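Local coordinates for extracellular solute-binding protein family 1 (Alicyclobacillus acidocaldarius subsp. acidocaldarius, PDB 4OVJ) that probably binds a solute outside the cell and hands it to an ABC-type importer, as other family 1 extracellular solute-binding proteins do, at residues A[84-89]-A[294-299]; A[102-107]-A[298-303]; A[29-34]-A[57-62]; A[108-113]-A[313-318]. All coordinates share one frame; numbering follows the deposited sequence.

All four contacts belong to one lobe of the protein, and three of them meet in one mixed sheet. Contact 1 is buried, an antiparallel pairing of strands 84-87 and 293-300; contact 3 adds the parallel pair 25-31 and 55-61, partly open to solvent. Contact 2, largely buried but farther from the chain's centre, shares Trp298 and Ser299 with contact 1 and follows strand 293-300 to its end, where a loop joins through one direct backbone bond and leucine packing. Contact 4, partly buried like contact 3, sets that same loop, farther on, against helix 307-319. Backbone bonding dominates contacts 1 and 3, whereas contact 4 depends on an asparagine side chain; Trp298 touches residues of contacts 3 and 4.

Contact 1 of 4, residues A[84-89]-A[294-299]; sequences IMQMDY and PSQFWS
Met87 and Phe297 form a hydrogen-bonded antiparallel pair, Met87 N giving to Phe297 O at 2.8 Å while Phe297 N gives back to Met87 O. Met85 and Ser299 repeat this pairing, and the bond from Met85 N to Ser299 O is nearly straight at 174°. On the Met87 face of the sheet, Ser299 OG, hydrogen-bonded to Tyr130 O, rests 3.5 Å from Met87 CB, and Phe297 brings Met87 O to the edge of its ring, in plane. Phe297 CE1 reaches on to Tyr89 CB at 3.9 Å. The other face carries Gln86, whose extended chain puts OE1 3.3 Å from Trp298 CZ3, the amide and indole planes 52° apart. Gln86 also meets Gln296, amide planes 40° apart, yet the two amides are not directly bonded: one water accepts from both NE2 atoms, 2.8 Å from that of Gln296. Arg331 positions this pair from outside, bonding Gln86 OE1 and Gln296 OE1; Trp32 O receives Gln86 NE2. A second water accepts from Tyr89 N and also lies near Asp88 OD1 and Ser295 O; Asp88 OD2 is bonded to Glu90 N. Backbone bonds thus fix the register, while the arginine probably offsets repulsion between the two adjacent amide oxygens.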
loop_
_atom_site.group_PDB
_atom_site.type_symbol
_atom_site.label_atom_id
_atom_site.label_comp_id
_atom_site.label_asym_id
_atom_site.label_seq_id
_atom_site.Cartn_x
_atom_site.Cartn_y
_atom_site.Cartn_z
ATOM N N ILE A 84 16.670 -17.490 -0.094
ATOM C CA ILE A 84 15.442 -16.702 -0.081
ATOM C C ILE A 84 15.794 -15.275 0.320
ATOM O O ILE A 84 16.560 -15.055 1.261
ATOM C CB ILE A 84 14.399 -17.270 0.896
ATOM C CG1 ILE A 84 14.024 -18.707 0.509
ATOM C CG2 ILE A 84 13.161 -16.380 0.921
ATOM C CD1 ILE A 84 14.838 -19.759 1.230
HETATM N N MSE A 85 15.239 -14.319 -0.419
HETATM C CA MSE A 85 15.558 -12.911 -0.263
HETATM C C MSE A 85 14.276 -12.156 -0.137
HETATM O O MSE A 85 13.401 -12.244 -1.001
HETATM C CB MSE A 85 16.267 -12.370 -1.506
HETATM C CG MSE A 85 17.771 -12.627 -1.496
HETATM SE SE MSE A 85 18.554 -12.127 -3.244
HETATM C CE MSE A 85 18.228 -13.856 -4.117
ATOM N N GLN A 86 14.145 -11.388 0.930
ATOM C CA GLN A 86 13.091 -10.393 0.986
ATOM C C GLN A 86 13.472 -9.310 -0.042
ATOM O O GLN A 86 14.640 -8.926 -0.153
ATOM C CB GLN A 86 12.938 -9.839 2.391
ATOM C CG GLN A 86 11.634 -9.126 2.668
ATOM C CD GLN A 86 11.526 -8.833 4.145
ATOM O OE1 GLN A 86 11.148 -9.688 4.943
ATOM N NE2 GLN A 86 11.917 -7.654 4.522
HETATM N N MSE A 87 12.496 -8.879 -0.833
HETATM C CA MSE A 87 12.740 -7.993 -1.965
HETATM C C MSE A 87 11.762 -6.852 -1.906
HETATM O O MSE A 87 10.675 -6.977 -1.345
HETATM C CB MSE A 87 12.620 -8.832 -3.231
HETATM C CG MSE A 87 12.850 -8.106 -4.557
HETATM SE SE MSE A 87 14.641 -7.309 -4.702
HETATM C CE MSE A 87 15.821 -8.708 -3.986
ATOM N N ASP A 88 12.167 -5.727 -2.479
ATOM C CA ASP A 88 11.344 -4.537 -2.532
ATOM C C ASP A 88 11.007 -4.170 -3.980
ATOM O O ASP A 88 11.790 -4.414 -4.909
ATOM C CB ASP A 88 12.035 -3.353 -1.881
ATOM C CG ASP A 88 11.091 -2.154 -1.724
ATOM O OD1 ASP A 88 10.199 -2.201 -0.840
ATOM O OD2 ASP A 88 11.235 -1.171 -2.489
ATOM N N TYR A 89 9.840 -3.564 -4.156
ATOM C CA TYR A 89 9.370 -3.122 -5.473
ATOM C C TYR A 89 10.380 -2.239 -6.204
ATOM O O TYR A 89 10.513 -2.331 -7.429
ATOM C CB TYR A 89 8.025 -2.399 -5.319
ATOM C CG TYR A 89 7.227 -2.232 -6.591
ATOM C CD1 TYR A 89 7.024 -3.296 -7.467
ATOM C CD2 TYR A 89 6.651 -1.008 -6.907
ATOM C CE1 TYR A 89 6.285 -3.143 -8.629
ATOM C CE2 TYR A 89 5.907 -0.838 -8.059
ATOM C CZ TYR A 89 5.729 -1.908 -8.927
ATOM O OH TYR A 89 4.997 -1.736 -10.077
ATOM N N PRO A 294 1.945 -3.693 -2.767
ATOM C CA PRO A 294 2.690 -4.765 -2.118
ATOM C C PRO A 294 3.698 -4.190 -1.130
ATOM O O PRO A 294 4.503 -3.322 -1.487
ATOM C CB PRO A 294 3.379 -5.457 -3.293
ATOM C CG PRO A 294 3.624 -4.356 -4.270
ATOM C CD PRO A 294 2.496 -3.369 -4.104
ATOM N N SER A 295 3.656 -4.636 0.118
ATOM C CA SER A 295 4.561 -4.081 1.114
ATOM C C SER A 295 6.002 -4.455 0.785
ATOM O O SER A 295 6.915 -3.638 0.882
ATOM C CB SER A 295 4.205 -4.611 2.493
ATOM O OG SER A 295 2.859 -4.291 2.782
ATOM N N GLN A 296 6.173 -5.717 0.441
ATOM C CA GLN A 296 7.469 -6.324 0.164
ATOM C C GLN A 296 7.176 -7.598 -0.593
ATOM O O GLN A 296 6.018 -7.925 -0.818
ATOM C CB GLN A 296 8.252 -6.696 1.434
ATOM C CG GLN A 296 8.022 -5.883 2.682
ATOM C CD GLN A 296 8.689 -6.499 3.886
ATOM O OE1 GLN A 296 8.753 -7.737 4.017
ATOM N NE2 GLN A 296 9.183 -5.660 4.773
ATOM N N PHE A 297 8.220 -8.314 -0.979
ATOM C CA PHE A 297 8.111 -9.551 -1.737
ATOM C C PHE A 297 9.022 -10.613 -1.150
ATOM O O PHE A 297 10.070 -10.297 -0.590
ATOM C CB PHE A 297 8.579 -9.373 -3.189
ATOM C CG PHE A 297 7.775 -8.415 -3.993
ATOM C CD1 PHE A 297 7.987 -7.051 -3.876
ATOM C CD2 PHE A 297 6.843 -8.870 -4.923
ATOM C CE1 PHE A 297 7.238 -6.153 -4.612
ATOM C CE2 PHE A 297 6.112 -7.970 -5.679
ATOM C CZ PHE A 297 6.300 -6.611 -5.510
ATOM N N TRP A 298 8.638 -11.876 -1.335
ATOM C CA TRP A 298 9.554 -12.996 -1.183
ATOM C C TRP A 298 10.083 -13.364 -2.567
ATOM O O TRP A 298 9.306 -13.559 -3.495
ATOM C CB TRP A 298 8.872 -14.230 -0.598
ATOM C CG TRP A 298 8.157 -14.039 0.686
ATOM C CD1 TRP A 298 6.868 -14.389 0.937
ATOM C CD2 TRP A 298 8.661 -13.465 1.900
ATOM N NE1 TRP A 298 6.535 -14.085 2.226
ATOM C CE2 TRP A 298 7.614 -13.511 2.843
ATOM C CE3 TRP A 298 9.889 -12.913 2.284
ATOM C CZ2 TRP A 298 7.758 -13.019 4.133
ATOM C CZ3 TRP A 298 10.029 -12.438 3.571
ATOM C CH2 TRP A 298 8.974 -12.498 4.478
ATOM N N SER A 299 11.406 -13.484 -2.672
ATOM C CA SER A 299 12.062 -13.912 -3.895
ATOM C C SER A 299 13.038 -15.052 -3.559
ATOM O O SER A 299 13.474 -15.210 -2.412
ATOM C CB SER A 299 12.816 -12.741 -4.525
ATOM O OG SER A 299 11.948 -11.717 -5.012
HETATM O O HOH W 1 10.574 -6.187 7.121
HETATM O O HOH W 2 7.969 -3.554 -1.970
#

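Contact 2 of 4, residues A[102-107]-A[298-303]; sequences LNLKGA and WSIYSK
Leu102 N donates to Ile300 O at 2.8 Å in an almost straight bond, 178° at the hydrogen, which draws the loop 102-107 alongside the end of strand 293-300. A water doubles this link, accepting from Ile300 N and donating to Leu102 O. Beside the backbone bond the side chains of Leu102 and Ile300 lie next to each other and point the same way, with Leu102 CD2 3.8 Å from Ile300 CG2. With CG anti to the backbone N (chi1 -170°), Leu102 sends its other methyl, CD1, to 3.9 Å from Ser302 O. Leu104 approaches Ile300 from a different angle: its CD2 meets Ile300 CD1 at 3.8 Å, so the isoleucine offers one branch to each leucine. Leu104 also packs on Leu129 and Ile132 of strand 128-144, while Ile300 touches Ala310 of helix 307-319. The Ser302 hydroxyl is taken up by Gly99 O. Within the loop, Asn103 OD1 accepts from Lys105 N at 3.0 Å, the donor lying above the carbonyl plane, and also from Leu129 N. This Asx turn runs into a type II beta turn from Leu104 to Ala107, with Gly106 at its third position: a tight loop reversal at the margin of a mixed sheet.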
loop_
_atom_site.group_PDB
_atom_site.type_symbol
_atom_site.label_atom_id
_atom_site.label_comp_id
_atom_site.label_asym_id
_atom_site.label_seq_id
_atom_site.Cartn_x
_atom_site.Cartn_y
_atom_site.Cartn_z
ATOM N N LEU A 102 14.950 -16.382 -9.231
ATOM C CA LEU A 102 14.279 -17.527 -9.804
ATOM C C LEU A 102 12.914 -17.135 -10.348
ATOM O O LEU A 102 12.149 -16.430 -9.694
ATOM C CB LEU A 102 14.109 -18.618 -8.749
ATOM C CG LEU A 102 13.645 -19.983 -9.225
ATOM C CD1 LEU A 102 14.712 -20.639 -10.073
ATOM C CD2 LEU A 102 13.338 -20.842 -8.016
ATOM N N ASN A 103 12.611 -17.596 -11.550
ATOM C CA ASN A 103 11.280 -17.413 -12.120
ATOM C C ASN A 103 10.317 -18.368 -11.423
ATOM O O ASN A 103 10.450 -19.595 -11.523
ATOM C CB ASN A 103 11.291 -17.647 -13.636
ATOM C CG ASN A 103 9.982 -17.267 -14.306
ATOM O OD1 ASN A 103 8.982 -16.975 -13.661
ATOM N ND2 ASN A 103 9.988 -17.294 -15.620
ATOM N N LEU A 104 9.366 -17.787 -10.699
ATOM C CA LEU A 104 8.407 -18.519 -9.889
ATOM C C LEU A 104 7.123 -18.847 -10.630
ATOM O O LEU A 104 6.241 -19.509 -10.074
ATOM C CB LEU A 104 8.068 -17.704 -8.617
ATOM C CG LEU A 104 9.262 -17.192 -7.804
ATOM C CD1 LEU A 104 8.786 -16.335 -6.642
ATOM C CD2 LEU A 104 10.150 -18.336 -7.345
ATOM N N LYS A 105 7.004 -18.400 -11.877
ATOM C CA LYS A 105 5.787 -18.639 -12.648
ATOM C C LYS A 105 5.555 -20.138 -12.761
ATOM O O LYS A 105 6.444 -20.894 -13.163
ATOM C CB LYS A 105 5.863 -17.998 -14.038
ATOM C CG LYS A 105 4.586 -18.128 -14.869
ATOM C CD LYS A 105 4.829 -17.605 -16.283
ATOM C CE LYS A 105 3.757 -18.055 -17.260
ATOM N NZ LYS A 105 2.530 -17.232 -17.121
ATOM N N GLY A 106 4.365 -20.561 -12.357
ATOM C CA GLY A 106 3.987 -21.966 -12.418
ATOM C C GLY A 106 4.739 -22.888 -11.471
ATOM O O GLY A 106 4.720 -24.112 -11.659
ATOM N N ALA A 107 5.394 -22.322 -10.455
ATOM C CA ALA A 107 6.162 -23.113 -9.496
ATOM C C ALA A 107 5.250 -24.145 -8.874
ATOM O O ALA A 107 4.182 -23.808 -8.380
ATOM C CB ALA A 107 6.757 -22.224 -8.409
ATOM N N TRP A 298 8.638 -11.876 -1.335
ATOM C CA TRP A 298 9.554 -12.996 -1.183
ATOM C C TRP A 298 10.083 -13.364 -2.567
ATOM O O TRP A 298 9.306 -13.559 -3.495
ATOM C CB TRP A 298 8.872 -14.230 -0.598
ATOM C CG TRP A 298 8.157 -14.039 0.686
ATOM C CD1 TRP A 298 6.868 -14.389 0.937
ATOM C CD2 TRP A 298 8.661 -13.465 1.900
ATOM N NE1 TRP A 298 6.535 -14.085 2.226
ATOM C CE2 TRP A 298 7.614 -13.511 2.843
ATOM C CE3 TRP A 298 9.889 -12.913 2.284
ATOM C CZ2 TRP A 298 7.758 -13.019 4.133
ATOM C CZ3 TRP A 298 10.029 -12.438 3.571
ATOM C CH2 TRP A 298 8.974 -12.498 4.478
ATOM N N SER A 299 11.406 -13.484 -2.672
ATOM C CA SER A 299 12.062 -13.912 -3.895
ATOM C C SER A 299 13.038 -15.052 -3.559
ATOM O O SER A 299 13.474 -15.210 -2.412
ATOM C CB SER A 299 12.816 -12.741 -4.525
ATOM O OG SER A 299 11.948 -11.717 -5.012
ATOM N N ILE A 300 13.367 -15.838 -4.567
ATOM C CA ILE A 300 14.289 -16.951 -4.433
ATOM C C ILE A 300 15.477 -16.724 -5.371
ATOM O O ILE A 300 15.309 -16.266 -6.500
ATOM C CB ILE A 300 13.591 -18.287 -4.750
ATOM C CG1 ILE A 300 12.457 -18.537 -3.762
ATOM C CG2 ILE A 300 14.573 -19.468 -4.715
ATOM C CD1 ILE A 300 11.579 -19.724 -4.091
ATOM N N TYR A 301 16.674 -17.062 -4.895
ATOM C CA TYR A 301 17.885 -16.954 -5.699
ATOM C C TYR A 301 17.800 -17.853 -6.922
ATOM O O TYR A 301 17.493 -19.039 -6.802
ATOM C CB TYR A 301 19.081 -17.366 -4.851
ATOM C CG TYR A 301 20.447 -17.209 -5.469
ATOM C CD1 TYR A 301 20.735 -16.170 -6.341
ATOM C CD2 TYR A 301 21.474 -18.082 -5.117
ATOM C CE1 TYR A 301 22.007 -16.024 -6.883
ATOM C CE2 TYR A 301 22.744 -17.939 -5.637
ATOM C CZ TYR A 301 23.010 -16.913 -6.517
ATOM O OH TYR A 301 24.283 -16.788 -7.032
ATOM N N SER A 302 18.121 -17.305 -8.094
ATOM C CA SER A 302 18.043 -18.075 -9.329
ATOM C C SER A 302 18.934 -19.312 -9.277
ATOM O O SER A 302 18.638 -20.308 -9.923
ATOM C CB SER A 302 18.472 -17.218 -10.522
ATOM O OG SER A 302 19.769 -16.689 -10.302
ATOM N N LYS A 303 20.029 -19.232 -8.533
ATOM C CA LYS A 303 21.014 -20.313 -8.505
ATOM C C LYS A 303 20.976 -21.125 -7.228
ATOM O O LYS A 303 21.932 -21.839 -6.910
ATOM C CB LYS A 303 22.417 -19.754 -8.732
ATOM C CG LYS A 303 22.557 -19.052 -10.067
ATOM C CD LYS A 303 23.966 -18.510 -10.210
ATOM C CE LYS A 303 24.071 -17.425 -11.251
ATOM N NZ LYS A 303 25.440 -16.846 -11.183
HETATM O O HOH W 3 12.256 -15.241 -7.213
#

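Contact 3 of 4, residues A[29-34]-A[57-62]; sequences FGFWGD and IQTEFG
Phe31 turns one face of its ring to Phe61 CA and sets its edge against Thr59 CB, which lies 4.1 Å from CE1. The Phe29 ring has Phe31 CD1 over the centre of one face, and Gly33 O sits at the edge of the Phe61 ring. These rings belong to a beta-alpha-beta unit, strand 25-31, helix 35-51 and strand 55-61, whose strands run parallel. Phe31 and Phe61 meet obliquely, planes at 43°, with Phe31 CE2 only 3.4 Å from Phe61 CD1. The torsion of Phe31, CG lodged between backbone N and carbonyl carbon (chi1 64°), brings its ring to these neighbours. An alanine here is likely to open a gap between Phe29 and Phe61 and leave the Phe61 ring freer to turn. Helix 35-51 packs Thr41 on both Phe29 and Phe31. Four bonds join the strands: Phe29 N to Gln58 O, Glu60 N to Phe29 O at 2.7 Å, a weak one from Phe31 N to Glu60 O, and Gly62 N to Phe31 O at 2.9 Å.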
loop_
_atom_site.group_PDB
_atom_site.type_symbol
_atom_site.label_atom_id
_atom_site.label_comp_id
_atom_site.label_asym_id
_atom_site.label_seq_id
_atom_site.Cartn_x
_atom_site.Cartn_y
_atom_site.Cartn_z
ATOM N N PHE A 29 18.257 -17.246 4.404
ATOM C CA PHE A 29 17.094 -16.376 4.280
ATOM C C PHE A 29 17.472 -14.976 4.721
ATOM O O PHE A 29 17.654 -14.724 5.912
ATOM C CB PHE A 29 15.962 -16.924 5.143
ATOM C CG PHE A 29 14.734 -16.035 5.243
ATOM C CD1 PHE A 29 14.339 -15.201 4.210
ATOM C CD2 PHE A 29 13.928 -16.110 6.371
ATOM C CE1 PHE A 29 13.186 -14.435 4.305
ATOM C CE2 PHE A 29 12.789 -15.345 6.475
ATOM C CZ PHE A 29 12.407 -14.511 5.443
ATOM N N GLY A 30 17.601 -14.078 3.743
ATOM C CA GLY A 30 17.929 -12.686 3.998
ATOM C C GLY A 30 16.670 -11.831 4.078
ATOM O O GLY A 30 15.751 -11.991 3.290
ATOM N N PHE A 31 16.633 -10.921 5.044
ATOM C CA PHE A 31 15.526 -9.980 5.149
ATOM C C PHE A 31 15.965 -8.739 5.903
ATOM O O PHE A 31 17.013 -8.744 6.545
ATOM C CB PHE A 31 14.292 -10.641 5.788
ATOM C CG PHE A 31 14.503 -11.075 7.196
ATOM C CD1 PHE A 31 15.117 -12.293 7.477
ATOM C CD2 PHE A 31 14.079 -10.274 8.246
ATOM C CE1 PHE A 31 15.308 -12.699 8.788
ATOM C CE2 PHE A 31 14.272 -10.677 9.556
ATOM C CZ PHE A 31 14.891 -11.882 9.824
ATOM N N TRP A 32 15.191 -7.670 5.762
ATOM C CA TRP A 32 15.431 -6.417 6.467
ATOM C C TRP A 32 14.265 -6.144 7.392
ATOM O O TRP A 32 13.201 -6.757 7.284
ATOM C CB TRP A 32 15.590 -5.238 5.497
ATOM C CG TRP A 32 14.286 -4.674 4.938
ATOM C CD1 TRP A 32 13.483 -3.741 5.526
ATOM C CD2 TRP A 32 13.657 -5.011 3.697
ATOM N NE1 TRP A 32 12.392 -3.483 4.741
ATOM C CE2 TRP A 32 12.473 -4.240 3.605
ATOM C CE3 TRP A 32 13.982 -5.876 2.646
ATOM C CZ2 TRP A 32 11.606 -4.315 2.507
ATOM C CZ3 TRP A 32 13.116 -5.960 1.551
ATOM C CH2 TRP A 32 11.936 -5.184 1.494
ATOM N N GLY A 33 14.472 -5.202 8.292
ATOM C CA GLY A 33 13.390 -4.727 9.119
ATOM C C GLY A 33 13.868 -3.986 10.345
ATOM O O GLY A 33 15.064 -3.891 10.606
ATOM N N ASP A 34 12.909 -3.460 11.089
ATOM C CA ASP A 34 13.170 -2.957 12.427
ATOM C C ASP A 34 13.124 -4.127 13.431
ATOM O O ASP A 34 13.007 -5.289 13.049
ATOM C CB ASP A 34 12.180 -1.831 12.792
ATOM C CG ASP A 34 10.723 -2.279 12.785
ATOM O OD1 ASP A 34 10.434 -3.495 12.771
ATOM O OD2 ASP A 34 9.849 -1.391 12.794
ATOM N N ILE A 57 16.620 -23.433 8.377
ATOM C CA ILE A 57 16.689 -22.069 7.895
ATOM C C ILE A 57 17.796 -21.336 8.644
ATOM O O ILE A 57 17.812 -21.293 9.881
ATOM C CB ILE A 57 15.359 -21.324 8.094
ATOM C CG1 ILE A 57 14.219 -22.072 7.413
ATOM C CG2 ILE A 57 15.478 -19.898 7.567
ATOM C CD1 ILE A 57 14.369 -22.216 5.911
ATOM N N GLN A 58 18.733 -20.786 7.874
ATOM C CA GLN A 58 19.768 -19.946 8.403
ATOM C C GLN A 58 19.425 -18.503 8.065
ATOM O O GLN A 58 19.563 -18.076 6.921
ATOM C CB GLN A 58 21.103 -20.358 7.799
ATOM C CG GLN A 58 22.273 -19.550 8.291
ATOM C CD GLN A 58 23.584 -20.006 7.685
ATOM O OE1 GLN A 58 23.750 -21.168 7.335
ATOM N NE2 GLN A 58 24.523 -19.081 7.559
ATOM N N THR A 59 18.973 -17.742 9.057
ATOM C CA THR A 59 18.589 -16.360 8.803
ATOM C C THR A 59 19.809 -15.469 8.637
ATOM O O THR A 59 20.849 -15.687 9.264
ATOM C CB THR A 59 17.667 -15.804 9.894
ATOM O OG1 THR A 59 18.323 -15.859 11.169
ATOM C CG2 THR A 59 16.385 -16.601 9.937
ATOM N N GLU A 60 19.668 -14.478 7.759
ATOM C CA GLU A 60 20.672 -13.468 7.510
ATOM C C GLU A 60 19.940 -12.122 7.583
ATOM O O GLU A 60 19.664 -11.477 6.575
ATOM C CB GLU A 60 21.322 -13.691 6.140
ATOM C CG GLU A 60 22.094 -15.005 6.027
ATOM C CD GLU A 60 22.775 -15.188 4.676
ATOM O OE1 GLU A 60 22.531 -14.377 3.759
ATOM O OE2 GLU A 60 23.562 -16.149 4.526
ATOM N N PHE A 61 19.596 -11.733 8.800
ATOM C CA PHE A 61 18.951 -10.457 9.054
ATOM C C PHE A 61 19.946 -9.356 8.739
ATOM O O PHE A 61 21.050 -9.350 9.278
ATOM C CB PHE A 61 18.535 -10.364 10.504
ATOM C CG PHE A 61 17.965 -9.037 10.880
ATOM C CD1 PHE A 61 16.855 -8.537 10.220
ATOM C CD2 PHE A 61 18.543 -8.276 11.887
ATOM C CE1 PHE A 61 16.315 -7.310 10.569
ATOM C CE2 PHE A 61 18.004 -7.052 12.242
ATOM C CZ PHE A 61 16.890 -6.572 11.583
ATOM N N GLY A 62 19.557 -8.448 7.854
ATOM C CA GLY A 62 20.467 -7.439 7.335
ATOM C C GLY A 62 20.310 -6.075 7.950
ATOM O O GLY A 62 20.967 -5.133 7.511
#

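Contact 4 of 4, residues A[108-113]-A[313-318]; sequences KGINIS and FVNFLL
Asn315 reaches from helix 307-319 to the loop 108-113, where its OD1 accepts from Asn111 N at 2.8 Å. The bond is nearly straight at the hydrogen, 174°, but the donor stands above the plane of the amide. Chi1 of -172° swings CG of Asn315 away from its own backbone N and out toward the loop, and Gly109 O lies against the start of this side chain, 3.3 Å from CB. The Asn315 side chain runs antiparallel to that of Ile110, Asn315 OD1 passing Ile110 CG2 at 4.1 Å. The two branches of Ile110 then divide the helix surface between them: CG2 meets Leu318 CD1 at 3.9 Å, while CD1 points to Val314 CG1 at 4.2 Å, each crossing its partner at a slant. Asn111 turns its own amide back along the loop, its OD1 taking Ser113 N at 3.0 Å from above the carbonyl plane, an Asx turn, and Ser113 OG at 2.6 Å on a lone pair. Replacing Asn315 with a leucine would probably leave Asn111 N and Asn319 ND2 without their shared acceptor. Asn319 donates to both Asn315 OD1 and Asn111 O, while Glu311 accepts from Gly109 N. Ile110 and Leu318 both pack on Ile132 of strand 128-144, and Val314 and Leu318 reach Trp298 of strand 293-300; Phe316 and Leu317 meet helix 35-51.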
loop_
_atom_site.group_PDB
_atom_site.type_symbol
_atom_site.label_atom_id
_atom_site.label_comp_id
_atom_site.label_asym_id
_atom_site.label_seq_id
_atom_site.Cartn_x
_atom_site.Cartn_y
_atom_site.Cartn_z
ATOM N N LYS A 108 5.667 -25.404 -8.896
ATOM C CA LYS A 108 4.829 -26.487 -8.381
ATOM C C LYS A 108 4.516 -26.352 -6.881
ATOM O O LYS A 108 3.430 -26.711 -6.434
ATOM C CB LYS A 108 5.497 -27.846 -8.662
ATOM C CG LYS A 108 4.923 -29.036 -7.891
ATOM C CD LYS A 108 3.427 -29.212 -8.120
ATOM C CE LYS A 108 2.667 -29.649 -6.874
ATOM N NZ LYS A 108 1.256 -29.156 -6.902
ATOM N N GLY A 109 5.462 -25.842 -6.108
ATOM C CA GLY A 109 5.321 -25.807 -4.657
ATOM C C GLY A 109 4.692 -24.570 -4.047
ATOM O O GLY A 109 4.517 -24.513 -2.829
ATOM N N ILE A 110 4.352 -23.578 -4.863
ATOM C CA ILE A 110 3.765 -22.340 -4.338
ATOM C C ILE A 110 2.302 -22.236 -4.753
ATOM O O ILE A 110 1.966 -22.248 -5.941
ATOM C CB ILE A 110 4.536 -21.082 -4.789
ATOM C CG1 ILE A 110 6.028 -21.214 -4.446
ATOM C CG2 ILE A 110 3.983 -19.853 -4.077
ATOM C CD1 ILE A 110 6.886 -20.050 -4.910
ATOM N N ASN A 111 1.426 -22.155 -3.760
ATOM C CA ASN A 111 0.004 -22.028 -4.017
ATOM C C ASN A 111 -0.334 -20.550 -4.167
ATOM O O ASN A 111 -0.414 -19.827 -3.184
ATOM C CB ASN A 111 -0.794 -22.658 -2.873
ATOM C CG ASN A 111 -2.285 -22.516 -3.058
ATOM O OD1 ASN A 111 -2.757 -22.144 -4.132
ATOM N ND2 ASN A 111 -3.041 -22.805 -2.000
ATOM N N ILE A 112 -0.522 -20.111 -5.408
ATOM C CA ILE A 112 -0.873 -18.728 -5.684
ATOM C C ILE A 112 -2.361 -18.538 -5.926
ATOM O O ILE A 112 -2.783 -17.433 -6.242
ATOM C CB ILE A 112 -0.069 -18.146 -6.860
ATOM C CG1 ILE A 112 -0.336 -18.951 -8.152
ATOM C CG2 ILE A 112 1.395 -18.077 -6.463
ATOM C CD1 ILE A 112 0.048 -18.238 -9.422
ATOM N N SER A 113 -3.152 -19.594 -5.723
ATOM C CA SER A 113 -4.612 -19.516 -5.881
ATOM C C SER A 113 -5.259 -18.626 -4.815
ATOM O O SER A 113 -6.403 -18.186 -4.974
ATOM C CB SER A 113 -5.232 -20.924 -5.853
ATOM O OG SER A 113 -5.253 -21.461 -4.534
ATOM N N PHE A 313 9.324 -23.242 1.511
ATOM C CA PHE A 313 9.482 -22.210 2.534
ATOM C C PHE A 313 8.673 -20.951 2.202
ATOM O O PHE A 313 7.944 -20.426 3.037
ATOM C CB PHE A 313 10.958 -21.872 2.729
ATOM C CG PHE A 313 11.206 -20.827 3.771
ATOM C CD1 PHE A 313 10.878 -21.055 5.102
ATOM C CD2 PHE A 313 11.772 -19.623 3.433
ATOM C CE1 PHE A 313 11.116 -20.082 6.058
ATOM C CE2 PHE A 313 12.010 -18.647 4.377
ATOM C CZ PHE A 313 11.694 -18.877 5.699
ATOM N N VAL A 314 8.791 -20.475 0.971
ATOM C CA VAL A 314 8.023 -19.314 0.549
ATOM C C VAL A 314 6.522 -19.594 0.654
ATOM O O VAL A 314 5.759 -18.757 1.141
ATOM C CB VAL A 314 8.436 -18.856 -0.868
ATOM C CG1 VAL A 314 7.473 -17.822 -1.417
ATOM C CG2 VAL A 314 9.843 -18.278 -0.815
ATOM N N ASN A 315 6.104 -20.779 0.247
ATOM C CA ASN A 315 4.707 -21.132 0.338
ATOM C C ASN A 315 4.194 -21.131 1.766
ATOM O O ASN A 315 3.063 -20.704 2.012
ATOM C CB ASN A 315 4.442 -22.500 -0.272
ATOM C CG ASN A 315 2.971 -22.787 -0.359
ATOM O OD1 ASN A 315 2.231 -22.084 -1.055
ATOM N ND2 ASN A 315 2.519 -23.793 0.386
ATOM N N PHE A 316 5.026 -21.615 2.688
ATOM C CA PHE A 316 4.726 -21.605 4.117
ATOM C C PHE A 316 4.518 -20.173 4.624
ATOM O O PHE A 316 3.519 -19.870 5.284
ATOM C CB PHE A 316 5.843 -22.291 4.911
ATOM C CG PHE A 316 5.602 -22.328 6.395
ATOM C CD1 PHE A 316 4.900 -23.390 6.962
ATOM C CD2 PHE A 316 6.101 -21.329 7.227
ATOM C CE1 PHE A 316 4.690 -23.440 8.326
ATOM C CE2 PHE A 316 5.892 -21.378 8.600
ATOM C CZ PHE A 316 5.179 -22.433 9.138
ATOM N N LEU A 317 5.439 -19.282 4.289
ATOM C CA LEU A 317 5.319 -17.886 4.696
ATOM C C LEU A 317 4.056 -17.239 4.148
ATOM O O LEU A 317 3.424 -16.455 4.831
ATOM C CB LEU A 317 6.533 -17.067 4.260
ATOM C CG LEU A 317 7.857 -17.462 4.906
ATOM C CD1 LEU A 317 8.967 -16.621 4.297
ATOM C CD2 LEU A 317 7.808 -17.347 6.422
ATOM N N LEU A 318 3.696 -17.585 2.923
ATOM C CA LEU A 318 2.523 -17.019 2.284
ATOM C C LEU A 318 1.219 -17.571 2.811
ATOM O O LEU A 318 0.278 -16.819 3.002
ATOM C CB LEU A 318 2.569 -17.235 0.766
ATOM C CG LEU A 318 3.668 -16.497 0.002
ATOM C CD1 LEU A 318 3.781 -17.084 -1.397
ATOM C CD2 LEU A 318 3.383 -15.008 -0.072
#